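Local atomic coordinates of capsid Protein (Unidentified, PDB entry 4DMI), a protein that probably serves as a structural building block of a bacteriophage capsid, assembling into a pentamer of identical subunits. Residues I67-E72 against Y85-N90; K113-N118 against L138-V143; L148-N153 against V157-I162; Q165-D168 against N172-N175. One frame throughout, in Å; residues are numbered along the deposited sequence. Where two conformers were deposited one is given.

Interaction 1. Residues I67-E72 against Y85-N90; sequences IDFDVE and YKVVGN. With NA (sodium ion), chain H.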
loop_
_atom_site.group_PDB
_atom_site.type_symbol
_atom_site.label_atom_id
_atom_site.label_comp_id
_atom_site.label_asym_id
_atom_site.label_seq_id
_atom_site.Cartn_x
_atom_site.Cartn_y
_atom_site.Cartn_z
ATOM N N ILE B 67 21.215 -0.641 -9.456
ATOM C CA ILE B 67 21.653 0.362 -10.411
ATOM C C ILE B 67 21.565 1.687 -9.681
ATOM O O ILE B 67 20.494 2.302 -9.616
ATOM C CB ILE B 67 20.724 0.397 -11.635
ATOM C CG1 ILE B 67 20.624 -0.990 -12.285
ATOM C CG2 ILE B 67 21.259 1.384 -12.662
ATOM C CD1 ILE B 67 19.469 -1.106 -13.267
ATOM N N ASP B 68 22.682 2.116 -9.100
ATOM C CA ASP B 68 22.722 3.362 -8.348
ATOM C C ASP B 68 23.029 4.538 -9.268
ATOM O O ASP B 68 23.858 4.429 -10.178
ATOM C CB ASP B 68 23.757 3.278 -7.222
ATOM C CG ASP B 68 25.159 2.951 -7.723
ATOM O OD1 ASP B 68 25.338 1.971 -8.473
ATOM O OD2 ASP B 68 26.107 3.684 -7.359
ATOM N N PHE B 69 22.356 5.659 -9.054
ATOM C CA PHE B 69 22.612 6.845 -9.870
ATOM C C PHE B 69 22.572 8.133 -9.040
ATOM O O PHE B 69 21.848 8.235 -8.046
ATOM C CB PHE B 69 21.681 6.926 -11.102
ATOM C CG PHE B 69 20.217 6.778 -10.777
ATOM C CD1 PHE B 69 19.632 5.516 -10.707
ATOM C CD2 PHE B 69 19.436 7.894 -10.513
ATOM C CE1 PHE B 69 18.287 5.368 -10.388
ATOM C CE2 PHE B 69 18.080 7.764 -10.207
ATOM C CZ PHE B 69 17.507 6.501 -10.133
ATOM N N ASP B 70 23.393 9.095 -9.466
ATOM C CA ASP B 70 23.524 10.398 -8.838
ATOM C C ASP B 70 23.941 11.319 -9.981
ATOM O O ASP B 70 25.124 11.431 -10.316
ATOM C CB ASP B 70 24.582 10.342 -7.728
ATOM C CG ASP B 70 24.668 11.629 -6.916
ATOM O OD1 ASP B 70 24.024 12.628 -7.290
ATOM O OD2 ASP B 70 25.414 11.639 -5.912
ATOM N N VAL B 71 22.945 11.940 -10.603
ATOM C CA VAL B 71 23.115 12.565 -11.905
ATOM C C VAL B 71 23.058 14.082 -11.844
ATOM O O VAL B 71 22.092 14.653 -11.336
ATOM C CB VAL B 71 22.027 12.046 -12.872
ATOM C CG1 VAL B 71 22.195 12.637 -14.278
ATOM C CG2 VAL B 71 22.033 10.517 -12.896
ATOM N N GLU B 72 24.095 14.730 -12.371
ATOM C CA GLU B 72 24.226 16.187 -12.330
ATOM C C GLU B 72 24.803 16.655 -13.661
ATOM O O GLU B 72 25.880 16.205 -14.067
ATOM C CB GLU B 72 25.167 16.595 -11.187
ATOM C CG GLU B 72 25.306 18.100 -10.970
ATOM C CD GLU B 72 26.581 18.472 -10.214
ATOM O OE1 GLU B 72 27.670 18.021 -10.632
ATOM O OE2 GLU B 72 26.493 19.206 -9.202
ATOM N N TYR B 85 11.480 -2.826 -14.488
ATOM C CA TYR B 85 12.431 -2.191 -13.587
ATOM C C TYR B 85 11.729 -1.396 -12.512
ATOM O O TYR B 85 10.817 -0.621 -12.800
ATOM C CB TYR B 85 13.357 -1.255 -14.374
ATOM C CG TYR B 85 14.205 -1.959 -15.412
ATOM C CD1 TYR B 85 13.707 -2.200 -16.689
ATOM C CD2 TYR B 85 15.492 -2.384 -15.118
ATOM C CE1 TYR B 85 14.474 -2.844 -17.652
ATOM C CE2 TYR B 85 16.271 -3.038 -16.079
ATOM C CZ TYR B 85 15.749 -3.260 -17.337
ATOM O OH TYR B 85 16.493 -3.893 -18.305
ATOM N N LYS B 86 12.161 -1.570 -11.266
ATOM C CA LYS B 86 11.720 -0.708 -10.176
ATOM C C LYS B 86 12.746 0.406 -10.080
ATOM O O LYS B 86 13.940 0.165 -10.111
ATOM C CB LYS B 86 11.664 -1.487 -8.865
ATOM C CG LYS B 86 11.526 -0.599 -7.633
ATOM C CD LYS B 86 11.388 -1.444 -6.366
ATOM C CE LYS B 86 11.083 -0.563 -5.168
ATOM N NZ LYS B 86 10.686 -1.349 -3.973
ATOM N N VAL B 87 12.281 1.660 -10.013
ATOM C CA VAL B 87 13.184 2.800 -9.898
ATOM C C VAL B 87 12.642 3.783 -8.868
ATOM O O VAL B 87 11.495 4.229 -8.952
ATOM C CB VAL B 87 13.426 3.485 -11.276
ATOM C CG1 VAL B 87 12.117 3.864 -11.947
ATOM C CG2 VAL B 87 14.322 4.695 -11.119
ATOM N N VAL B 88 13.464 4.078 -7.868
ATOM C CA VAL B 88 13.048 4.888 -6.734
ATOM C C VAL B 88 14.123 5.899 -6.399
ATOM O O VAL B 88 15.314 5.635 -6.532
ATOM C CB VAL B 88 12.757 4.022 -5.495
ATOM C CG1 VAL B 88 11.623 3.089 -5.757
ATOM C CG2 VAL B 88 13.967 3.221 -5.098
ATOM N N GLY B 89 13.704 7.072 -5.951
ATOM C CA GLY B 89 14.662 8.122 -5.672
ATOM C C GLY B 89 14.046 9.488 -5.534
ATOM O O GLY B 89 12.865 9.598 -5.203
ATOM N N ASN B 90 14.857 10.519 -5.765
ATOM C CA ASN B 90 14.429 11.911 -5.583
ATOM C C ASN B 90 14.997 12.833 -6.641
ATOM O O ASN B 90 16.060 12.569 -7.227
ATOM C CB ASN B 90 14.840 12.454 -4.203
ATOM C CG ASN B 90 14.086 11.805 -3.061
ATOM O OD1 ASN B 90 12.909 12.083 -2.835
ATOM N ND2 ASN B 90 14.771 10.928 -2.323
HETATM NA NA NA H . 26.309 20.938 -8.186
HETATM O O HOH W 1 26.419 23.163 -7.981
HETATM O O HOH W 2 28.223 21.513 -9.390
#
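The ring of Phe69 meets Val87 across strand 158-167, which lies between these two strands in the mixed sheet and pairs antiparallel with both. Because 67-72 and 85-90 are next-but-one neighbours, their backbones stay apart, with Phe69 CA and Gly89 CA 9.1 Å from each other, and a long side chain must make the contact. Phe69 CG sits between its own N and carbonyl carbon (chi1 51°), a torsion that swings the ring along the buried side of the sheet over Gly161. There CZ is 3.8 Å from Val87 CG2, the side chains meeting at about a right angle; this holds for one of two conformers of Val87 and is less certain for the other. Gly89 adopts backbone angles (phi 164°, psi -156°) that suit glycine, and Gly161 lets the ring lie close to the strand. The packed part is thus small and apolar, and Val159 and Ile78 add to the cover of Phe69.

The outward side is polar and looser. Asp68 and Asp70 are exposed there, and Asp70 forms a salt bridge with Arg158. At the strand end Glu72, extended beyond CG, joins Ala155 O of its own chain and Glu96 OE2 of the second subunit at a sodium ion, so the metal bridges two chains. Its carboxylate binds through a single oxygen: Glu72 OE2 is 2.0 Å from the sodium, and two waters share the shell.

Interaction 2. Residues K113-N118 against L138-V143; sequences KILANN and LMVKLV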
loop_
_atom_site.group_PDB
_atom_site.type_symbol
_atom_site.label_atom_id
_atom_site.label_comp_id
_atom_site.label_asym_id
_atom_site.label_seq_id
_atom_site.Cartn_x
_atom_site.Cartn_y
_atom_site.Cartn_z
ATOM N N LYS B 113 8.983 10.704 -22.731
ATOM C CA LYS B 113 8.011 11.080 -21.711
ATOM C C LYS B 113 8.675 11.201 -20.359
ATOM O O LYS B 113 9.451 10.328 -19.952
ATOM C CB LYS B 113 6.854 10.074 -21.643
ATOM C CG LYS B 113 6.008 10.064 -22.902
ATOM C CD LYS B 113 4.902 9.021 -22.816
ATOM C CE LYS B 113 4.139 8.984 -24.131
ATOM N NZ LYS B 113 3.095 7.915 -24.166
ATOM N N ILE B 114 8.354 12.282 -19.655
ATOM C CA ILE B 114 8.837 12.488 -18.297
ATOM C C ILE B 114 7.983 11.695 -17.316
ATOM O O ILE B 114 6.752 11.825 -17.306
ATOM C CB ILE B 114 8.801 13.979 -17.937
ATOM C CG1 ILE B 114 9.820 14.733 -18.809
ATOM C CG2 ILE B 114 9.067 14.200 -16.444
ATOM C CD1 ILE B 114 9.674 16.257 -18.733
ATOM N N LEU B 115 8.632 10.865 -16.501
ATOM C CA LEU B 115 7.921 10.055 -15.508
ATOM C C LEU B 115 7.992 10.669 -14.109
ATOM O O LEU B 115 7.176 10.354 -13.244
ATOM C CB LEU B 115 8.478 8.629 -15.470
ATOM C CG LEU B 115 8.473 7.879 -16.796
ATOM C CD1 LEU B 115 8.966 6.455 -16.553
ATOM C CD2 LEU B 115 7.071 7.892 -17.424
ATOM N N ALA B 116 8.961 11.556 -13.893
ATOM C CA ALA B 116 9.109 12.287 -12.637
ATOM C C ALA B 116 9.680 13.659 -12.955
ATOM O O ALA B 116 10.721 13.755 -13.603
ATOM C CB ALA B 116 10.017 11.531 -11.671
ATOM N N ASN B 117 8.979 14.712 -12.530
ATOM C CA ASN B 117 9.282 16.092 -12.920
ATOM C C ASN B 117 9.625 16.963 -11.703
ATOM O O ASN B 117 8.920 16.917 -10.684
ATOM C CB ASN B 117 8.062 16.660 -13.667
ATOM C CG ASN B 117 8.371 17.925 -14.446
ATOM O OD1 ASN B 117 9.274 18.697 -14.102
ATOM N ND2 ASN B 117 7.597 18.154 -15.503
ATOM N N ASN B 118 10.706 17.743 -11.783
ATOM C CA ASN B 118 11.148 18.532 -10.628
ATOM C C ASN B 118 10.636 19.972 -10.561
ATOM O O ASN B 118 10.729 20.610 -9.510
ATOM C CB ASN B 118 12.673 18.590 -10.567
ATOM C CG ASN B 118 13.258 19.490 -11.638
ATOM O OD1 ASN B 118 12.933 19.362 -12.829
ATOM N ND2 ASN B 118 14.086 20.435 -11.219
ATOM N N LEU B 138 8.633 4.104 -9.062
ATOM C CA LEU B 138 8.022 3.713 -10.320
ATOM C C LEU B 138 8.321 2.266 -10.680
ATOM O O LEU B 138 9.383 1.729 -10.347
ATOM C CB LEU B 138 8.570 4.604 -11.437
ATOM C CG LEU B 138 8.269 6.098 -11.352
ATOM C CD1 LEU B 138 9.322 6.907 -12.091
ATOM C CD2 LEU B 138 6.919 6.341 -11.983
ATOM N N MET B 139 7.363 1.639 -11.347
ATOM C CA MET B 139 7.611 0.407 -12.069
ATOM C C MET B 139 7.505 0.723 -13.546
ATOM O O MET B 139 6.459 1.204 -14.032
ATOM C CB MET B 139 6.598 -0.676 -11.704
ATOM C CG MET B 139 6.802 -2.016 -12.430
ATOM S SD MET B 139 8.277 -2.917 -11.886
ATOM C CE MET B 139 8.218 -2.487 -10.143
ATOM N N VAL B 140 8.583 0.440 -14.273
ATOM C CA VAL B 140 8.676 0.747 -15.696
ATOM C C VAL B 140 8.975 -0.512 -16.488
ATOM O O VAL B 140 9.864 -1.290 -16.127
ATOM C CB VAL B 140 9.803 1.758 -15.961
ATOM C CG1 VAL B 140 9.939 2.049 -17.457
ATOM C CG2 VAL B 140 9.550 3.041 -15.186
ATOM N N LYS B 141 8.227 -0.727 -17.565
ATOM C CA LYS B 141 8.534 -1.807 -18.496
ATOM C C LYS B 141 9.139 -1.217 -19.757
ATOM O O LYS B 141 8.558 -0.324 -20.372
ATOM C CB LYS B 141 7.282 -2.613 -18.862
ATOM C CG LYS B 141 7.556 -3.816 -19.778
ATOM C CD LYS B 141 6.254 -4.346 -20.397
ATOM C CE LYS B 141 6.522 -5.530 -21.310
ATOM N NZ LYS B 141 5.251 -6.049 -21.892
ATOM N N LEU B 142 10.307 -1.731 -20.136
ATOM C CA LEU B 142 10.965 -1.370 -21.387
ATOM C C LEU B 142 10.795 -2.494 -22.394
ATOM O O LEU B 142 10.926 -3.675 -22.051
ATOM C CB LEU B 142 12.465 -1.159 -21.156
ATOM C CG LEU B 142 12.880 -0.088 -20.152
ATOM C CD1 LEU B 142 14.397 -0.015 -20.114
ATOM C CD2 LEU B 142 12.270 1.268 -20.524
ATOM N N VAL B 143 10.492 -2.134 -23.637
ATOM C CA VAL B 143 10.591 -3.088 -24.736
ATOM C C VAL B 143 11.787 -2.716 -25.591
ATOM O O VAL B 143 12.484 -1.745 -25.288
ATOM C CB VAL B 143 9.305 -3.132 -25.593
ATOM C CG1 VAL B 143 8.157 -3.686 -24.779
ATOM C CG2 VAL B 143 8.963 -1.753 -26.143
#
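Leu115 places CG trans to its carbonyl carbon (chi1 -56°) and then CD1 trans to CA (chi2 -176°), a stretched course that carries CD1 to Val140. Leu138 has nearly the same first torsion, and its CD1 points back at the root of Leu115. The outcome is a staggered fit: Leu115 CB rests 3.9 Å from Leu138 CD1, while the far methyl, Leu115 CD1, lies 3.7 Å from Val140 CG2. One leucine therefore spans two residues of strand 133-142 whose side chains point to the same face. Branched aliphatic residues suit this buried site, since the contact is made wholly by methyl and methylene groups, and the backbones remain well separated, with Leu115 CA 8.2 Å from Leu138 CA.

Leu115 belongs to a classic beta bulge, in which it and Ala116 both stand opposite Ile104 of strand 102-107. The chain turns a corner at these two residues, and the stretches before and after it run on different faces of the fold. Ala116, the second bulge residue, also points toward strand 133-142, and its methyl packs on Ile104. Leu138 packs in addition on Val87 of strand 83-95, the strand that pairs antiparallel with 133-142, so its side chain lies between the bulge and that neighbouring strand. On the outer side, Lys113 NZ binds Leu63 O and Thr66 O of the third subunit.

Interaction 3. Residues L148-N153 against V157-I162; sequences LQARSN and VRVQGI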
loop_
_atom_site.group_PDB
_atom_site.type_symbol
_atom_site.label_atom_id
_atom_site.label_comp_id
_atom_site.label_asym_id
_atom_site.label_seq_id
_atom_site.Cartn_x
_atom_site.Cartn_y
_atom_site.Cartn_z
ATOM N N LEU B 148 15.421 3.936 -20.297
ATOM C CA LEU B 148 15.011 4.627 -19.080
ATOM C C LEU B 148 16.229 5.405 -18.613
ATOM O O LEU B 148 17.322 4.835 -18.489
ATOM C CB LEU B 148 14.593 3.618 -18.014
ATOM C CG LEU B 148 14.306 4.136 -16.605
ATOM C CD1 LEU B 148 13.070 5.029 -16.587
ATOM C CD2 LEU B 148 14.153 2.949 -15.670
ATOM N N GLN B 149 16.063 6.701 -18.366
ATOM C CA GLN B 149 17.209 7.554 -18.042
ATOM C C GLN B 149 16.915 8.630 -17.001
ATOM O O GLN B 149 15.765 9.003 -16.762
ATOM C CB GLN B 149 17.767 8.190 -19.329
ATOM C CG GLN B 149 16.803 9.184 -19.977
ATOM C CD GLN B 149 17.223 9.625 -21.377
ATOM O OE1 GLN B 149 18.015 8.961 -22.049
ATOM N NE2 GLN B 149 16.696 10.764 -21.814
ATOM N N ALA B 150 17.978 9.099 -16.362
ATOM C CA ALA B 150 17.919 10.237 -15.451
ATOM C C ALA B 150 18.631 11.374 -16.161
ATOM O O ALA B 150 19.709 11.184 -16.731
ATOM C CB ALA B 150 18.625 9.900 -14.168
ATOM N N ARG B 151 18.048 12.560 -16.128
ATOM C CA ARG B 151 18.656 13.694 -16.800
ATOM C C ARG B 151 18.597 14.952 -15.944
ATOM O O ARG B 151 17.532 15.329 -15.443
ATOM C CB ARG B 151 17.970 13.941 -18.147
ATOM C CG ARG B 151 18.537 15.121 -18.919
ATOM C CD ARG B 151 17.978 15.174 -20.332
ATOM N NE ARG B 151 16.532 15.393 -20.349
ATOM C CZ ARG B 151 15.958 16.591 -20.410
ATOM N NH1 ARG B 151 16.702 17.690 -20.455
ATOM N NH2 ARG B 151 14.640 16.689 -20.432
ATOM N N SER B 152 19.754 15.582 -15.767
ATOM C CA SER B 152 19.871 16.907 -15.169
ATOM C C SER B 152 20.560 17.813 -16.174
ATOM O O SER B 152 21.603 17.441 -16.731
ATOM C CB SER B 152 20.715 16.853 -13.899
ATOM O OG SER B 152 21.268 18.135 -13.625
ATOM N N ASN B 153 19.998 18.990 -16.429
ATOM C CA ASN B 153 20.567 19.874 -17.454
ATOM C C ASN B 153 21.444 20.976 -16.880
ATOM O O ASN B 153 21.849 21.891 -17.599
ATOM C CB ASN B 153 19.462 20.502 -18.311
ATOM C CG ASN B 153 18.724 21.619 -17.588
ATOM O OD1 ASN B 153 18.789 21.736 -16.363
ATOM N ND2 ASN B 153 18.023 22.451 -18.349
ATOM N N VAL B 157 21.115 21.026 -10.073
ATOM C CA VAL B 157 20.049 20.078 -9.753
ATOM C C VAL B 157 20.473 18.637 -9.994
ATOM O O VAL B 157 21.272 18.362 -10.890
ATOM C CB VAL B 157 18.746 20.375 -10.537
ATOM C CG1 VAL B 157 18.144 21.679 -10.078
ATOM C CG2 VAL B 157 18.982 20.390 -12.056
ATOM N N ARG B 158 19.937 17.716 -9.195
ATOM C CA ARG B 158 20.324 16.313 -9.297
ATOM C C ARG B 158 19.149 15.344 -9.396
ATOM O O ARG B 158 18.016 15.655 -8.995
ATOM C CB ARG B 158 21.233 15.907 -8.119
ATOM C CG ARG B 158 22.589 16.589 -8.143
ATOM C CD ARG B 158 23.555 15.990 -7.140
ATOM N NE ARG B 158 24.844 16.678 -7.221
ATOM C CZ ARG B 158 26.008 16.084 -7.470
ATOM N NH1 ARG B 158 26.075 14.769 -7.629
ATOM N NH2 ARG B 158 27.113 16.810 -7.533
ATOM N N VAL B 159 19.427 14.173 -9.952
ATOM C CA VAL B 159 18.503 13.048 -9.929
ATOM C C VAL B 159 19.241 11.927 -9.225
ATOM O O VAL B 159 20.293 11.483 -9.702
ATOM C CB VAL B 159 18.110 12.590 -11.350
ATOM C CG1 VAL B 159 17.147 11.396 -11.283
ATOM C CG2 VAL B 159 17.487 13.743 -12.134
ATOM N N GLN B 160 18.721 11.480 -8.088
ATOM C CA GLN B 160 19.397 10.466 -7.267
ATOM C C GLN B 160 18.474 9.303 -6.978
ATOM O O GLN B 160 17.284 9.486 -6.751
ATOM C CB GLN B 160 19.884 11.078 -5.948
ATOM C CG GLN B 160 20.902 12.183 -6.150
ATOM C CD GLN B 160 21.337 12.839 -4.859
ATOM O OE1 GLN B 160 20.588 12.871 -3.878
ATOM N NE2 GLN B 160 22.547 13.374 -4.853
ATOM N N GLY B 161 19.011 8.093 -6.976
ATOM C CA GLY B 161 18.182 6.965 -6.622
ATOM C C GLY B 161 18.794 5.627 -6.934
ATOM O O GLY B 161 20.004 5.522 -7.170
ATOM N N ILE B 162 17.945 4.603 -6.914
ATOM C CA ILE B 162 18.362 3.244 -7.215
ATOM C C ILE B 162 17.320 2.584 -8.097
ATOM O O ILE B 162 16.141 2.949 -8.079
ATOM C CB ILE B 162 18.578 2.415 -5.922
ATOM C CG1 ILE B 162 17.332 2.443 -5.033
ATOM C CG2 ILE B 162 19.758 2.949 -5.124
ATOM C CD1 ILE B 162 17.476 1.633 -3.744
#
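The short loop between strands 147-152 and 158-167 is closed at its base by Ser152 and Val157, and beyond them the side chains of the two strands meet in the buried interior. The strands do not pair by backbone here: Ala150 CA and Val159 CA are 6.2 Å apart, and side chains fill the interval. Ser152 OG donates to Val157 O over 2.7 Å, arriving from above the carbonyl plane, 41° out of it, with a C=O...donor angle of 138°. A torsion of 157° about CA-CB, which sets OG roughly trans to the serine's own N, directs the hydroxyl across the gap. The same oxygen lies in van der Waals contact with Val157 CG2, at 3.6 Å.

Further in, the contact becomes apolar. The two methyls of Val159 divide between neighbouring residues: its CG1 meets Ala150 CB at 3.6 Å, while its CG2 sits 3.7 Å from Arg151 O. Alanine suits this place because its lone methyl leaves room for the branched valine, whose neighbours include Leu91, Ala102 and Ile104. Arg151 points the opposite way, where its NE forms a salt bridge with Glu105.

Ser152 OG also accepts hydrogen bonds, from Asn73 N and, weakly, from Asn154 N. Donating to one carbonyl while accepting from backbone amides, this single buried hydroxyl satisfies several main-chain groups at once, at the start of the loop that carries Ala155, a ligand of the sodium ion.

Interaction 4. Residues Q165-D168 against N172-N175; sequences QIAD and NLIN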
loop_
_atom_site.group_PDB
_atom_site.type_symbol
_atom_site.label_atom_id
_atom_site.label_comp_id
_atom_site.label_asym_id
_atom_site.label_seq_id
_atom_site.Cartn_x
_atom_site.Cartn_y
_atom_site.Cartn_z
ATOM N N GLN B 165 16.356 -4.568 -12.022
ATOM C CA GLN B 165 15.489 -5.332 -12.904
ATOM C C GLN B 165 14.712 -6.330 -12.052
ATOM O O GLN B 165 15.311 -7.165 -11.354
ATOM C CB GLN B 165 16.270 -6.050 -13.999
ATOM C CG GLN B 165 15.343 -6.434 -15.160
ATOM C CD GLN B 165 16.020 -7.203 -16.268
ATOM O OE1 GLN B 165 17.247 -7.265 -16.351
ATOM N NE2 GLN B 165 15.211 -7.810 -17.128
ATOM N N ILE B 166 13.387 -6.249 -12.129
ATOM C CA ILE B 166 12.491 -7.088 -11.339
ATOM C C ILE B 166 12.082 -8.351 -12.102
ATOM O O ILE B 166 11.913 -9.424 -11.512
ATOM C CB ILE B 166 11.228 -6.283 -10.903
ATOM C CG1 ILE B 166 11.615 -5.075 -10.042
ATOM C CG2 ILE B 166 10.219 -7.171 -10.169
ATOM C CD1 ILE B 166 12.300 -5.437 -8.708
ATOM N N ALA B 167 11.925 -8.234 -13.420
ATOM C CA ALA B 167 11.493 -9.371 -14.225
ATOM C C ALA B 167 11.961 -9.210 -15.658
ATOM O O ALA B 167 12.267 -8.097 -16.086
ATOM C CB ALA B 167 9.961 -9.499 -14.181
ATOM N N ASP B 168 12.024 -10.305 -16.410
ATOM C CA ASP B 168 12.268 -10.166 -17.838
ATOM C C ASP B 168 11.009 -9.678 -18.545
ATOM O O ASP B 168 9.959 -9.507 -17.918
ATOM C CB ASP B 168 12.880 -11.439 -18.471
ATOM C CG ASP B 168 11.919 -12.625 -18.528
ATOM O OD1 ASP B 168 10.693 -12.452 -18.426
ATOM O OD2 ASP B 168 12.405 -13.763 -18.719
ATOM N N ASN B 172 8.903 -13.145 -16.305
ATOM C CA ASN B 172 9.611 -14.085 -15.441
ATOM C C ASN B 172 10.406 -13.334 -14.386
ATOM O O ASN B 172 11.216 -12.461 -14.712
ATOM C CB ASN B 172 10.541 -14.975 -16.261
ATOM C CG ASN B 172 9.791 -15.812 -17.279
ATOM O OD1 ASN B 172 8.806 -16.467 -16.944
ATOM N ND2 ASN B 172 10.240 -15.780 -18.527
ATOM N N LEU B 173 10.184 -13.672 -13.121
ATOM C CA LEU B 173 10.815 -12.948 -12.026
ATOM C C LEU B 173 12.308 -13.221 -11.913
ATOM O O LEU B 173 12.770 -14.352 -12.108
ATOM C CB LEU B 173 10.122 -13.268 -10.700
ATOM C CG LEU B 173 8.632 -12.911 -10.644
ATOM C CD1 LEU B 173 8.028 -13.444 -9.358
ATOM C CD2 LEU B 173 8.415 -11.404 -10.742
ATOM N N ILE B 174 13.056 -12.171 -11.604
ATOM C CA ILE B 174 14.494 -12.277 -11.360
ATOM C C ILE B 174 14.820 -12.362 -9.870
ATOM O O ILE B 174 14.377 -11.517 -9.089
ATOM C CB ILE B 174 15.209 -11.070 -11.975
ATOM C CG1 ILE B 174 15.024 -11.096 -13.496
ATOM C CG2 ILE B 174 16.697 -11.058 -11.591
ATOM C CD1 ILE B 174 15.389 -9.818 -14.186
ATOM N N ASN B 175 15.591 -13.376 -9.480
ATOM C CA ASN B 175 15.980 -13.566 -8.080
ATOM C C ASN B 175 16.845 -12.406 -7.594
ATOM O O ASN B 175 17.666 -11.883 -8.351
ATOM C CB ASN B 175 16.773 -14.862 -7.909
ATOM C CG ASN B 175 15.928 -16.109 -8.092
ATOM O OD1 ASN B 175 14.708 -16.078 -7.951
ATOM N ND2 ASN B 175 16.585 -17.225 -8.398
#
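Asp168 and Asn172 are joined by three hydrogen bonds that close the turn between them. Asn172 ND2 donates to Asp168 OD2 at 3.0 Å, nearly in its own amide plane and onto the syn lone pair of the carboxylate. The other oxygen, Asp168 OD1, takes Asn172 N at 2.9 Å from above the carboxylate plane, and in return Asp168 N binds Asn172 O. With both oxygens engaged, and the carboxylate and amide planes 70° apart, the acid is fixed in rotation; Asp suits the turn because its short carboxylate can accept from both the backbone N and the side-chain amide of Asn172.

Behind it Ile174 N donates to Ile166 O at 3.0 Å, almost straight at 174°, and Ala167 and Leu173 form a single beta bridge in a hairpin-like return. Ile174 CD1 then lies over the face of the Gln165 amide, 3.4 Å from Gln165 CD. That amide is anchored by its bond from NE2 to Ala167 O, 3.1 Å long.

Ile166 and Ala167 form a classic bulge against Phe84 of strand 83-95, while Gln58 of helix 55-58 binds both Ile166 O and Ile174 O, and Leu57 of the third subunit packs on Ala167.

The four contacts follow one another along the chain, each closing before the next opens, and all draw on the same mixed sheet. Interactions 1 and 3 are closest, their centres 7 Å apart, because strand 158-167 pairs with both strands of interaction 1; both touch the second subunit, and interaction 1 supplies a sodium ligand. Interaction 2 lies 11 Å from interaction 1, to which it is tied by pairing of strands 83-95 and 133-142, and it faces the third subunit. Interaction 4 lies 23 Å from interaction 3, at the far end of the strand they share, and also meets the third subunit. The sheet thus carries a shared core between two intersubunit surfaces, consistent with a pentameric capsid unit.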